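Local coordinates for protein peptidase S8 and S53, subtilisin, kexin, sedolisin (Mycobacterium smegmatis, PDB 4KG7) that is a mycosin, a subtilisin-like serine protease of the ESX-3 type VII secretion system, and probably cleaves peptide bonds as an endopeptidase, at residues P6-G18 with D191-A203. Numbering follows the deposited sequence. Where two conformers were deposited one is given.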
loop_
_atom_site.group_PDB
_atom_site.type_symbol
_atom_site.label_atom_id
_atom_site.label_comp_id
_atom_site.label_asym_id
_atom_site.label_seq_id
_atom_site.Cartn_x
_atom_site.Cartn_y
_atom_site.Cartn_z
ATOM N N PRO A 6 10.816 17.400 7.297
ATOM C CA PRO A 6 9.881 16.917 6.291
ATOM C C PRO A 6 10.333 17.271 4.857
ATOM O O PRO A 6 10.817 18.397 4.636
ATOM C CB PRO A 6 8.570 17.617 6.679
ATOM C CG PRO A 6 8.718 17.934 8.136
ATOM C CD PRO A 6 10.164 18.298 8.269
ATOM N N PRO A 7 10.206 16.324 3.894
ATOM C CA PRO A 7 10.694 16.587 2.543
ATOM C C PRO A 7 9.826 17.626 1.833
ATOM O O PRO A 7 8.667 17.812 2.170
ATOM C CB PRO A 7 10.621 15.223 1.859
ATOM C CG PRO A 7 9.509 14.528 2.555
ATOM C CD PRO A 7 9.656 14.954 4.001
ATOM N N GLN A 8 10.442 18.321 0.897
ATOM C CA GLN A 8 9.799 19.381 0.155
ATOM C C GLN A 8 10.187 19.216 -1.287
ATOM O O GLN A 8 11.371 19.010 -1.587
ATOM C CB GLN A 8 10.356 20.689 0.671
ATOM C CG GLN A 8 9.434 21.866 0.568
ATOM C CD GLN A 8 9.832 22.909 1.571
ATOM O OE1 GLN A 8 11.023 23.165 1.764
ATOM N NE2 GLN A 8 8.851 23.502 2.240
ATOM N N VAL A 9 9.222 19.347 -2.195
ATOM C CA VAL A 9 9.528 19.300 -3.619
ATOM C C VAL A 9 10.432 20.455 -4.011
ATOM O O VAL A 9 10.378 21.530 -3.410
ATOM C CB VAL A 9 8.270 19.326 -4.529
ATOM C CG1 VAL A 9 7.440 18.065 -4.339
ATOM C CG2 VAL A 9 7.439 20.584 -4.300
ATOM N N ASP A 10 11.269 20.209 -5.010
ATOM C CA ASP A 10 12.055 21.260 -5.656
ATOM C C ASP A 10 11.254 21.716 -6.871
ATOM O O ASP A 10 11.061 20.937 -7.789
ATOM C CB ASP A 10 13.408 20.676 -6.063
ATOM C CG ASP A 10 14.317 21.675 -6.779
ATOM O OD1 ASP A 10 13.856 22.730 -7.253
ATOM O OD2 ASP A 10 15.509 21.336 -6.902
ATOM N N PRO A 11 10.742 22.961 -6.861
ATOM C CA PRO A 11 9.870 23.373 -7.976
ATOM C C PRO A 11 10.545 23.405 -9.353
ATOM O O PRO A 11 9.841 23.431 -10.354
ATOM C CB PRO A 11 9.369 24.764 -7.566
ATOM C CG PRO A 11 10.219 25.191 -6.432
ATOM C CD PRO A 11 10.856 23.988 -5.815
ATOM N N GLN A 12 11.871 23.368 -9.404
ATOM C CA GLN A 12 12.598 23.276 -10.671
ATOM C C GLN A 12 12.639 21.865 -11.261
ATOM O O GLN A 12 13.072 21.687 -12.400
ATOM C CB GLN A 12 14.045 23.753 -10.484
ATOM C CG GLN A 12 14.153 25.205 -10.065
ATOM C CD GLN A 12 13.453 26.122 -11.051
ATOM O OE1 GLN A 12 13.755 26.101 -12.249
ATOM N NE2 GLN A 12 12.500 26.918 -10.564
ATOM N N ILE A 13 12.234 20.860 -10.487
ATOM C CA ILE A 13 12.305 19.484 -10.942
ATOM C C ILE A 13 10.936 18.990 -11.436
ATOM O O ILE A 13 9.931 18.995 -10.691
ATOM C CB ILE A 13 12.841 18.564 -9.834
ATOM C CG1 ILE A 13 14.232 19.030 -9.369
ATOM C CG2 ILE A 13 12.846 17.113 -10.305
ATOM C CD1 ILE A 13 15.362 18.957 -10.388
ATOM N N ALA A 14 10.906 18.571 -12.698
ATOM C CA ALA A 14 9.674 18.076 -13.315
ATOM C C ALA A 14 9.330 16.657 -12.863
ATOM O O ALA A 14 10.211 15.888 -12.511
ATOM C CB ALA A 14 9.788 18.113 -14.824
ATOM N N PRO A 15 8.042 16.308 -12.877
ATOM C CA PRO A 15 7.754 14.895 -12.696
ATOM C C PRO A 15 8.344 14.091 -13.858
ATOM O O PRO A 15 8.558 14.644 -14.946
ATOM C CB PRO A 15 6.228 14.837 -12.662
ATOM C CG PRO A 15 5.737 16.104 -13.218
ATOM C CD PRO A 15 6.839 17.109 -13.144
ATOM N N PRO A 16 8.635 12.803 -13.621
ATOM C CA PRO A 16 9.095 11.973 -14.712
ATOM C C PRO A 16 7.940 11.615 -15.644
ATOM O O PRO A 16 6.774 11.780 -15.264
ATOM C CB PRO A 16 9.619 10.739 -13.983
ATOM C CG PRO A 16 8.666 10.606 -12.851
ATOM C CD PRO A 16 8.344 11.998 -12.412
ATOM N N PRO A 17 8.258 11.108 -16.846
ATOM C CA PRO A 17 7.254 10.413 -17.662
ATOM C C PRO A 17 6.753 9.129 -16.992
ATOM O O PRO A 17 7.410 8.599 -16.077
ATOM C CB PRO A 17 8.032 10.097 -18.938
ATOM C CG PRO A 17 9.430 9.924 -18.495
ATOM C CD PRO A 17 9.610 10.949 -17.402
ATOM N N GLY A 18 5.592 8.627 -17.416
ATOM C CA GLY A 18 5.048 7.372 -16.932
ATOM C C GLY A 18 5.409 6.128 -17.761
ATOM O O GLY A 18 4.772 5.110 -17.643
ATOM N N ASP A 191 18.658 12.753 -2.534
ATOM C CA ASP A 191 17.619 13.506 -3.214
ATOM C C ASP A 191 16.536 12.629 -3.819
ATOM O O ASP A 191 16.806 11.736 -4.612
ATOM C CB ASP A 191 18.234 14.341 -4.327
ATOM C CG ASP A 191 17.203 15.173 -5.037
ATOM O OD1 ASP A 191 16.820 16.231 -4.481
ATOM O OD2 ASP A 191 16.760 14.750 -6.121
ATOM N N GLN A 192 15.299 12.893 -3.429
ATOM C CA GLN A 192 14.147 12.234 -4.021
ATOM C C GLN A 192 13.276 13.243 -4.730
ATOM O O GLN A 192 12.037 13.085 -4.786
ATOM C CB GLN A 192 13.317 11.550 -2.951
ATOM C CG GLN A 192 14.057 10.450 -2.227
ATOM C CD GLN A 192 13.202 9.783 -1.186
ATOM O OE1 GLN A 192 11.978 9.892 -1.198
ATOM N NE2 GLN A 192 13.855 9.059 -0.268
ATOM N N SER A 193 13.885 14.279 -5.300
ATOM C CA SER A 193 13.101 15.324 -5.961
ATOM C C SER A 193 12.175 14.787 -7.068
ATOM O O SER A 193 11.074 15.266 -7.235
ATOM C CB SER A 193 14.019 16.411 -6.523
ATOM O OG SER A 193 15.014 15.842 -7.359
ATOM N N VAL A 194 12.626 13.799 -7.829
ATOM C CA VAL A 194 11.807 13.268 -8.926
ATOM C C VAL A 194 10.594 12.512 -8.379
ATOM O O VAL A 194 9.477 12.634 -8.873
ATOM C CB VAL A 194 12.636 12.420 -9.917
ATOM C CG1 VAL A 194 11.734 11.791 -10.976
ATOM C CG2 VAL A 194 13.671 13.306 -10.579
ATOM N N LEU A 195 10.821 11.695 -7.362
ATOM C CA LEU A 195 9.712 10.982 -6.719
ATOM C C LEU A 195 8.731 11.961 -6.075
ATOM O O LEU A 195 7.504 11.819 -6.214
ATOM C CB LEU A 195 10.258 9.979 -5.670
ATOM C CG LEU A 195 9.198 9.178 -4.882
ATOM C CD1 LEU A 195 8.273 8.349 -5.781
ATOM C CD2 LEU A 195 9.876 8.282 -3.863
ATOM N N GLY A 196 9.261 12.932 -5.346
ATOM C CA GLY A 196 8.413 13.973 -4.804
ATOM C C GLY A 196 7.575 14.652 -5.875
ATOM O O GLY A 196 6.375 14.852 -5.707
ATOM N N ALA A 197 8.198 14.977 -6.997
ATOM C CA ALA A 197 7.489 15.627 -8.103
ATOM C C ALA A 197 6.366 14.739 -8.637
ATOM O O ALA A 197 5.276 15.217 -8.958
ATOM C CB ALA A 197 8.440 15.998 -9.219
ATOM N N ALA A 198 6.671 13.465 -8.809
ATOM C CA ALA A 198 5.669 12.499 -9.259
ATOM C C ALA A 198 4.474 12.403 -8.315
ATOM O O ALA A 198 3.303 12.385 -8.739
ATOM C CB ALA A 198 6.331 11.147 -9.431
ATOM N N LEU A 199 4.757 12.282 -7.020
ATOM C CA LEU A 199 3.685 12.179 -6.022
ATOM C C LEU A 199 2.835 13.429 -5.959
ATOM O O LEU A 199 1.627 13.338 -5.858
ATOM C CB LEU A 199 4.273 11.877 -4.650
ATOM C CG LEU A 199 5.011 10.525 -4.538
ATOM C CD1 LEU A 199 5.884 10.534 -3.307
ATOM C CD2 LEU A 199 4.060 9.322 -4.531
ATOM N N ARG A 200 3.470 14.593 -6.037
ATOM C CA ARG A 200 2.745 15.848 -6.106
ATOM C C ARG A 200 1.869 15.957 -7.345
ATOM O O ARG A 200 0.739 16.407 -7.267
ATOM C CB ARG A 200 3.713 17.030 -6.031
ATOM C CG ARG A 200 3.023 18.378 -6.001
ATOM C CD ARG A 200 4.008 19.516 -5.877
ATOM N NE ARG A 200 3.399 20.826 -6.108
ATOM C CZ ARG A 200 3.171 21.354 -7.313
ATOM N NH1 ARG A 200 3.418 20.685 -8.435
ATOM N NH2 ARG A 200 2.640 22.563 -7.408
ATOM N N TYR A 201 2.401 15.574 -8.499
ATOM C CA TYR A 201 1.621 15.545 -9.744
ATOM C C TYR A 201 0.376 14.690 -9.624
ATOM O O TYR A 201 -0.749 15.097 -9.949
ATOM C CB TYR A 201 2.508 15.056 -10.878
ATOM C CG TYR A 201 1.792 14.785 -12.180
ATOM C CD1 TYR A 201 1.375 15.818 -12.984
ATOM C CD2 TYR A 201 1.503 13.490 -12.572
ATOM C CE1 TYR A 201 0.713 15.572 -14.168
ATOM C CE2 TYR A 201 0.867 13.211 -13.770
ATOM C CZ TYR A 201 0.447 14.268 -14.559
ATOM O OH TYR A 201 -0.180 14.076 -15.756
ATOM N N ALA A 202 0.561 13.486 -9.097
ATOM C CA ALA A 202 -0.542 12.549 -8.976
ATOM C C ALA A 202 -1.557 13.018 -7.943
ATOM O O ALA A 202 -2.747 12.871 -8.152
ATOM C CB ALA A 202 -0.038 11.148 -8.635
ATOM N N ALA A 203 -1.074 13.570 -6.821
ATOM C CA ALA A 203 -1.985 13.936 -5.727
ATOM C C ALA A 203 -2.738 15.227 -5.958
ATOM O O ALA A 203 -3.877 15.308 -5.535
ATOM C CB ALA A 203 -1.261 13.996 -4.406
HETATM O O HOH W 1 10.712 17.879 -6.507
HETATM O O HOH W 2 16.540 18.885 -6.091
#
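Ile13, Pro15, Pro16 and Val9 lay the proline-rich N-terminal extension of this subtilisin-fold protease across the outer face of helix 193-205, with no direct hydrogen bond joining 6-18 to 191-203. At the middle of the contact the methyl of Ala197 meets backbone: its CB lies 3.7 Å from Ile13 O and equally near Pro15 N, and the small side chain lets the loop pass close to the helix. Pro16 bridges Val194 and Ala198, one helical turn apart, CD resting 3.7 Å from both Val194 CG1 and Ala198 CB. Val194 meets Ile13 CG2 with its other branch, CG2, at 3.9 Å, since a chi1 of 175° turns CG1 away from the backbone N; the two side chains cross at about a right angle. One turn on from Ala197, Pro15 CG touches Tyr201 CB, while Tyr201 OH is hydrogen-bonded to Asp170 OD1 of helix 150-170. Val9 lies over Gly196, where no side chain intervenes between CG1 and the helix backbone; its CG2 touches Arg200 CD.

Next to this apolar layer, at the first turn of the helix, a type I turn from Asp10 to Ile13, closed by the hydrogen bond from Ile13 N to Asp10 O, sets Ile13 against Ser193; inside it Asp10 OD1 accepts from Gln12 N, above the carboxylate plane, in an Asx turn. Asp191 makes a second Asx turn, accepting Ser193 N at the start of the helix. Water carries the polar link: one molecule joins Asp10 N to Ser193 O, and another donates to both carboxylates, 2.8 Å from Asp10 OD2 and 3.1 Å from Asp191 OD1.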